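Local atomic coordinates of methyltransferase (Thermus thermophilus, PDB entry 1WS6), a protein that probably transfers a methyl group from S-adenosylmethionine to a substrate not yet identified. Residues R38-A50 with E109-M122. Residues are numbered along the deposited sequence; the frame is centred on the assembly and turned at random.
Sequences RYPRRGRFLDPFA and ERFTVAFMAPPYAM. Unlike the reference sequence in segment 38-50: Pro48 (reference Leu).
Glu109 OE1 forms a salt bridge with Arg44 NH2 at 3.0 Å, though the hydrogen bond within it is weak. Arg110 O is gripped side-on by Arg44 NE (2.9 Å) and NH2, and lies in the guanidinium plane. The Arg44 chain bends at chi2 and chi3 (-53°), laying the guanidinium flat on one face of the Phe111 ring, an off-centre cation-pi stack, with planes 16° apart. Leu46 CG covers the opposite face, 3.7 Å from the Phe111 ring centroid. Replacing Arg44 by alanine is likely to leave the Glu109 carboxylate and Arg110 O without these partners and to take the cover off one face of Phe111. Thr112 CG2 sits over the Tyr39 ring, while its OG1 bonds to Glu138. Thr112 N and Val113 N share Arg44 O. From here strands 44-48 and 113-116 run parallel, neighbours at the centre of the Rossmann-like methyltransferase sheet. Leu46 N donates to Val113 O (2.8 Å), and Phe115 N to Leu46 O. Phe45 CZ packs on Phe115 CB at 3.5 Å, next to helix 54-61. Selenomethionine Met116 puts CE against the Phe49 ring edge. Pro118 CB lies over a Phe49 ring face. Selenomethionine Met122 brings SE obliquely to Phe49 CE2 (3.8 Å).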
loop_
_atom_site.group_PDB
_atom_site.type_symbol
_atom_site.label_atom_id
_atom_site.label_comp_id
_atom_site.label_asym_id
_atom_site.label_seq_id
_atom_site.Cartn_x
_atom_site.Cartn_y
_atom_site.Cartn_z
ATOM N N ARG A 38 -9.629 -9.262 9.529
ATOM C CA ARG A 38 -9.893 -10.204 8.453
ATOM C C ARG A 38 -8.759 -11.178 8.159
ATOM O O ARG A 38 -8.994 -12.265 7.639
ATOM C CB ARG A 38 -10.267 -9.451 7.171
ATOM C CG ARG A 38 -10.445 -10.361 5.961
ATOM C CD ARG A 38 -11.290 -9.726 4.858
ATOM N NE ARG A 38 -11.358 -10.608 3.694
ATOM C CZ ARG A 38 -12.169 -10.439 2.657
ATOM N NH1 ARG A 38 -13.002 -9.412 2.617
ATOM N NH2 ARG A 38 -12.147 -11.305 1.657
ATOM N N TYR A 39 -7.537 -10.793 8.502
ATOM C CA TYR A 39 -6.366 -11.628 8.253
ATOM C C TYR A 39 -5.504 -11.743 9.494
ATOM O O TYR A 39 -4.414 -11.175 9.567
ATOM C CB TYR A 39 -5.543 -11.036 7.119
ATOM C CG TYR A 39 -6.287 -10.980 5.819
ATOM C CD1 TYR A 39 -6.620 -12.146 5.137
ATOM C CD2 TYR A 39 -6.662 -9.766 5.268
ATOM C CE1 TYR A 39 -7.309 -12.106 3.934
ATOM C CE2 TYR A 39 -7.352 -9.711 4.063
ATOM C CZ TYR A 39 -7.673 -10.886 3.400
ATOM O OH TYR A 39 -8.358 -10.831 2.208
ATOM N N PRO A 40 -5.986 -12.484 10.492
ATOM C CA PRO A 40 -5.244 -12.668 11.738
ATOM C C PRO A 40 -3.947 -13.433 11.517
ATOM O O PRO A 40 -3.035 -13.374 12.334
ATOM C CB PRO A 40 -6.234 -13.421 12.613
ATOM C CG PRO A 40 -7.044 -14.219 11.598
ATOM C CD PRO A 40 -7.271 -13.206 10.518
ATOM N N ARG A 41 -3.861 -14.142 10.402
ATOM C CA ARG A 41 -2.663 -14.909 10.103
ATOM C C ARG A 41 -1.758 -14.074 9.211
ATOM O O ARG A 41 -0.687 -14.517 8.800
ATOM C CB ARG A 41 -3.046 -16.216 9.405
ATOM C CG ARG A 41 -1.917 -17.211 9.271
ATOM C CD ARG A 41 -1.337 -17.552 10.629
ATOM N NE ARG A 41 -0.296 -18.573 10.542
ATOM C CZ ARG A 41 0.429 -18.987 11.579
ATOM N NH1 ARG A 41 0.227 -18.465 12.785
ATOM N NH2 ARG A 41 1.354 -19.928 11.413
ATOM N N ARG A 42 -2.205 -12.858 8.913
ATOM C CA ARG A 42 -1.446 -11.931 8.081
ATOM C C ARG A 42 -1.118 -12.501 6.718
ATOM O O ARG A 42 -1.971 -13.079 6.052
ATOM C CB ARG A 42 -0.145 -11.528 8.783
ATOM C CG ARG A 42 -0.348 -10.807 10.111
ATOM C CD ARG A 42 -1.058 -9.457 9.943
ATOM N NE ARG A 42 -1.236 -8.795 11.232
ATOM C CZ ARG A 42 -2.209 -9.074 12.099
ATOM N NH1 ARG A 42 -3.116 -10.000 11.814
ATOM N NH2 ARG A 42 -2.259 -8.452 13.270
ATOM N N GLY A 43 0.132 -12.329 6.309
ATOM C CA GLY A 43 0.570 -12.809 5.010
ATOM C C GLY A 43 1.440 -11.771 4.323
ATOM O O GLY A 43 2.009 -10.902 4.983
ATOM N N ARG A 44 1.552 -11.856 3.002
ATOM C CA ARG A 44 2.361 -10.901 2.260
ATOM C C ARG A 44 1.528 -9.704 1.788
ATOM O O ARG A 44 0.423 -9.863 1.265
ATOM C CB ARG A 44 3.035 -11.595 1.077
ATOM C CG ARG A 44 4.001 -12.701 1.491
ATOM C CD ARG A 44 5.306 -12.604 0.702
ATOM N NE ARG A 44 5.025 -12.558 -0.725
ATOM C CZ ARG A 44 5.871 -12.138 -1.655
ATOM N NH1 ARG A 44 7.086 -11.717 -1.326
ATOM N NH2 ARG A 44 5.480 -12.118 -2.919
ATOM N N PHE A 45 2.087 -8.509 1.982
ATOM C CA PHE A 45 1.448 -7.241 1.643
ATOM C C PHE A 45 2.251 -6.540 0.547
ATOM O O PHE A 45 3.457 -6.375 0.665
ATOM C CB PHE A 45 1.377 -6.383 2.920
ATOM C CG PHE A 45 0.549 -5.128 2.789
ATOM C CD1 PHE A 45 1.076 -3.982 2.220
ATOM C CD2 PHE A 45 -0.748 -5.092 3.266
ATOM C CE1 PHE A 45 0.329 -2.830 2.135
ATOM C CE2 PHE A 45 -1.508 -3.941 3.187
ATOM C CZ PHE A 45 -0.970 -2.810 2.623
ATOM N N LEU A 46 1.570 -6.127 -0.517
ATOM C CA LEU A 46 2.211 -5.471 -1.654
ATOM C C LEU A 46 1.805 -4.005 -1.694
ATOM O O LEU A 46 0.617 -3.682 -1.683
ATOM C CB LEU A 46 1.774 -6.157 -2.961
ATOM C CG LEU A 46 2.616 -6.050 -4.250
ATOM C CD1 LEU A 46 1.718 -5.792 -5.454
ATOM C CD2 LEU A 46 3.644 -4.941 -4.118
ATOM N N ASP A 47 2.780 -3.109 -1.740
ATOM C CA ASP A 47 2.464 -1.685 -1.780
ATOM C C ASP A 47 3.183 -0.959 -2.902
ATOM O O ASP A 47 4.255 -0.391 -2.705
ATOM C CB ASP A 47 2.789 -1.023 -0.437
ATOM C CG ASP A 47 2.583 0.496 -0.454
ATOM O OD1 ASP A 47 1.828 1.004 -1.310
ATOM O OD2 ASP A 47 3.170 1.190 0.407
ATOM N N PRO A 48 2.605 -0.992 -4.106
ATOM C CA PRO A 48 3.167 -0.332 -5.293
ATOM C C PRO A 48 2.818 1.145 -5.129
ATOM O O PRO A 48 1.753 1.474 -4.602
ATOM C CB PRO A 48 2.409 -0.987 -6.441
ATOM C CG PRO A 48 1.042 -1.212 -5.830
ATOM C CD PRO A 48 1.341 -1.682 -4.420
ATOM N N PHE A 49 3.710 2.026 -5.564
ATOM C CA PHE A 49 3.498 3.466 -5.419
ATOM C C PHE A 49 3.676 3.853 -3.970
ATOM O O PHE A 49 3.073 4.808 -3.494
ATOM C CB PHE A 49 2.104 3.892 -5.874
ATOM C CG PHE A 49 1.949 3.931 -7.350
ATOM C CD1 PHE A 49 1.079 3.071 -7.990
ATOM C CD2 PHE A 49 2.687 4.826 -8.107
ATOM C CE1 PHE A 49 0.944 3.097 -9.363
ATOM C CE2 PHE A 49 2.558 4.861 -9.477
ATOM C CZ PHE A 49 1.687 3.995 -10.108
ATOM N N ALA A 50 4.492 3.090 -3.259
ATOM C CA ALA A 50 4.755 3.404 -1.869
ATOM C C ALA A 50 5.454 4.751 -1.960
ATOM O O ALA A 50 6.005 5.090 -3.004
ATOM C CB ALA A 50 5.680 2.364 -1.269
ATOM N N GLU A 109 5.370 -14.557 -7.870
ATOM C CA GLU A 109 5.152 -13.815 -6.635
ATOM C C GLU A 109 3.666 -13.745 -6.304
ATOM O O GLU A 109 2.824 -13.562 -7.194
ATOM C CB GLU A 109 5.699 -12.393 -6.773
ATOM C CG GLU A 109 7.195 -12.324 -6.949
ATOM C CD GLU A 109 7.928 -12.536 -5.647
ATOM O OE1 GLU A 109 7.440 -13.325 -4.812
ATOM O OE2 GLU A 109 9.000 -11.924 -5.466
ATOM N N ARG A 110 3.347 -13.899 -5.024
ATOM C CA ARG A 110 1.967 -13.817 -4.581
ATOM C C ARG A 110 1.813 -13.136 -3.230
ATOM O O ARG A 110 2.690 -13.217 -2.365
ATOM C CB ARG A 110 1.316 -15.200 -4.593
ATOM C CG ARG A 110 0.433 -15.361 -5.814
ATOM C CD ARG A 110 0.610 -16.700 -6.466
ATOM N NE ARG A 110 0.047 -16.731 -7.819
ATOM C CZ ARG A 110 0.500 -16.008 -8.841
ATOM N NH1 ARG A 110 1.527 -15.181 -8.677
ATOM N NH2 ARG A 110 -0.059 -16.133 -10.037
ATOM N N PHE A 111 0.688 -12.449 -3.069
ATOM C CA PHE A 111 0.409 -11.701 -1.855
ATOM C C PHE A 111 -1.015 -11.895 -1.388
ATOM O O PHE A 111 -1.901 -12.262 -2.165
ATOM C CB PHE A 111 0.618 -10.211 -2.109
ATOM C CG PHE A 111 1.951 -9.877 -2.702
ATOM C CD1 PHE A 111 2.986 -9.423 -1.901
ATOM C CD2 PHE A 111 2.174 -10.027 -4.066
ATOM C CE1 PHE A 111 4.223 -9.124 -2.446
ATOM C CE2 PHE A 111 3.410 -9.730 -4.619
ATOM C CZ PHE A 111 4.436 -9.277 -3.809
ATOM N N THR A 112 -1.234 -11.618 -0.110
ATOM C CA THR A 112 -2.560 -11.728 0.474
ATOM C C THR A 112 -3.313 -10.404 0.288
ATOM O O THR A 112 -4.532 -10.380 0.117
ATOM C CB THR A 112 -2.440 -12.070 1.955
ATOM O OG1 THR A 112 -1.781 -13.336 2.074
ATOM C CG2 THR A 112 -3.806 -12.133 2.616
ATOM N N VAL A 113 -2.570 -9.305 0.307
ATOM C CA VAL A 113 -3.153 -7.984 0.138
ATOM C C VAL A 113 -2.284 -7.108 -0.749
ATOM O O VAL A 113 -1.054 -7.133 -0.657
ATOM C CB VAL A 113 -3.310 -7.256 1.485
ATOM C CG1 VAL A 113 -3.836 -5.849 1.248
ATOM C CG2 VAL A 113 -4.237 -8.036 2.391
ATOM N N ALA A 114 -2.927 -6.347 -1.621
ATOM C CA ALA A 114 -2.205 -5.442 -2.502
ATOM C C ALA A 114 -2.904 -4.091 -2.404
ATOM O O ALA A 114 -4.011 -3.924 -2.908
ATOM C CB ALA A 114 -2.228 -5.957 -3.937
ATOM N N PHE A 115 -2.255 -3.149 -1.723
ATOM C CA PHE A 115 -2.780 -1.802 -1.526
ATOM C C PHE A 115 -2.132 -0.824 -2.487
ATOM O O PHE A 115 -0.907 -0.773 -2.607
ATOM C CB PHE A 115 -2.527 -1.337 -0.086
ATOM C CG PHE A 115 -2.816 0.130 0.143
ATOM C CD1 PHE A 115 -1.876 1.105 -0.190
ATOM C CD2 PHE A 115 -4.031 0.537 0.673
ATOM C CE1 PHE A 115 -2.146 2.465 0.003
ATOM C CE2 PHE A 115 -4.311 1.893 0.870
ATOM C CZ PHE A 115 -3.369 2.858 0.535
HETATM N N MSE A 116 -2.956 -0.030 -3.155
HETATM C CA MSE A 116 -2.441 0.943 -4.096
HETATM C C MSE A 116 -3.051 2.333 -3.921
HETATM O O MSE A 116 -4.259 2.518 -4.043
HETATM C CB MSE A 116 -2.672 0.441 -5.517
HETATM C CG MSE A 116 -2.267 1.414 -6.593
HETATM SE SE MSE A 116 -2.311 0.599 -8.345
HETATM C CE MSE A 116 -0.476 0.079 -8.403
ATOM N N ALA A 117 -2.200 3.307 -3.625
ATOM C CA ALA A 117 -2.633 4.686 -3.458
ATOM C C ALA A 117 -1.730 5.577 -4.313
ATOM O O ALA A 117 -0.890 6.322 -3.802
ATOM C CB ALA A 117 -2.550 5.091 -1.988
ATOM N N PRO A 118 -1.892 5.502 -5.636
ATOM C CA PRO A 118 -1.082 6.307 -6.548
ATOM C C PRO A 118 -1.486 7.775 -6.536
ATOM O O PRO A 118 -2.577 8.121 -6.092
ATOM C CB PRO A 118 -1.330 5.643 -7.899
ATOM C CG PRO A 118 -2.732 5.166 -7.788
ATOM C CD PRO A 118 -2.842 4.647 -6.373
ATOM N N PRO A 119 -0.593 8.664 -6.999
ATOM C CA PRO A 119 -0.930 10.087 -7.019
ATOM C C PRO A 119 -2.128 10.338 -7.928
ATOM O O PRO A 119 -2.122 9.965 -9.095
ATOM C CB PRO A 119 0.359 10.741 -7.516
ATOM C CG PRO A 119 1.006 9.675 -8.320
ATOM C CD PRO A 119 0.779 8.441 -7.486
ATOM N N TYR A 120 -3.151 10.965 -7.359
ATOM C CA TYR A 120 -4.411 11.271 -8.034
ATOM C C TYR A 120 -4.341 11.926 -9.413
ATOM O O TYR A 120 -5.346 11.974 -10.130
ATOM C CB TYR A 120 -5.273 12.128 -7.105
ATOM C CG TYR A 120 -5.618 11.411 -5.824
ATOM C CD1 TYR A 120 -6.254 12.065 -4.777
ATOM C CD2 TYR A 120 -5.316 10.061 -5.669
ATOM C CE1 TYR A 120 -6.579 11.385 -3.605
ATOM C CE2 TYR A 120 -5.633 9.381 -4.511
ATOM C CZ TYR A 120 -6.264 10.042 -3.482
ATOM O OH TYR A 120 -6.574 9.345 -2.335
ATOM N N ALA A 121 -3.169 12.425 -9.786
ATOM C CA ALA A 121 -3.012 13.073 -11.080
ATOM C C ALA A 121 -2.960 12.039 -12.205
ATOM O O ALA A 121 -3.275 12.348 -13.359
ATOM C CB ALA A 121 -1.741 13.930 -11.090
HETATM N N MSE A 122 -2.561 10.816 -11.864
HETATM C CA MSE A 122 -2.474 9.742 -12.845
HETATM C C MSE A 122 -3.858 9.182 -13.162
HETATM O O MSE A 122 -4.845 9.552 -12.534
HETATM C CB MSE A 122 -1.575 8.630 -12.319
HETATM C CG MSE A 122 -0.182 9.095 -12.043
HETATM SE SE MSE A 122 0.892 7.738 -11.244
HETATM C CE MSE A 122 1.491 6.775 -12.809
HETATM O O HOH W 1 0.150 2.883 -2.848
HETATM O O HOH W 2 1.200 6.060 -2.020
#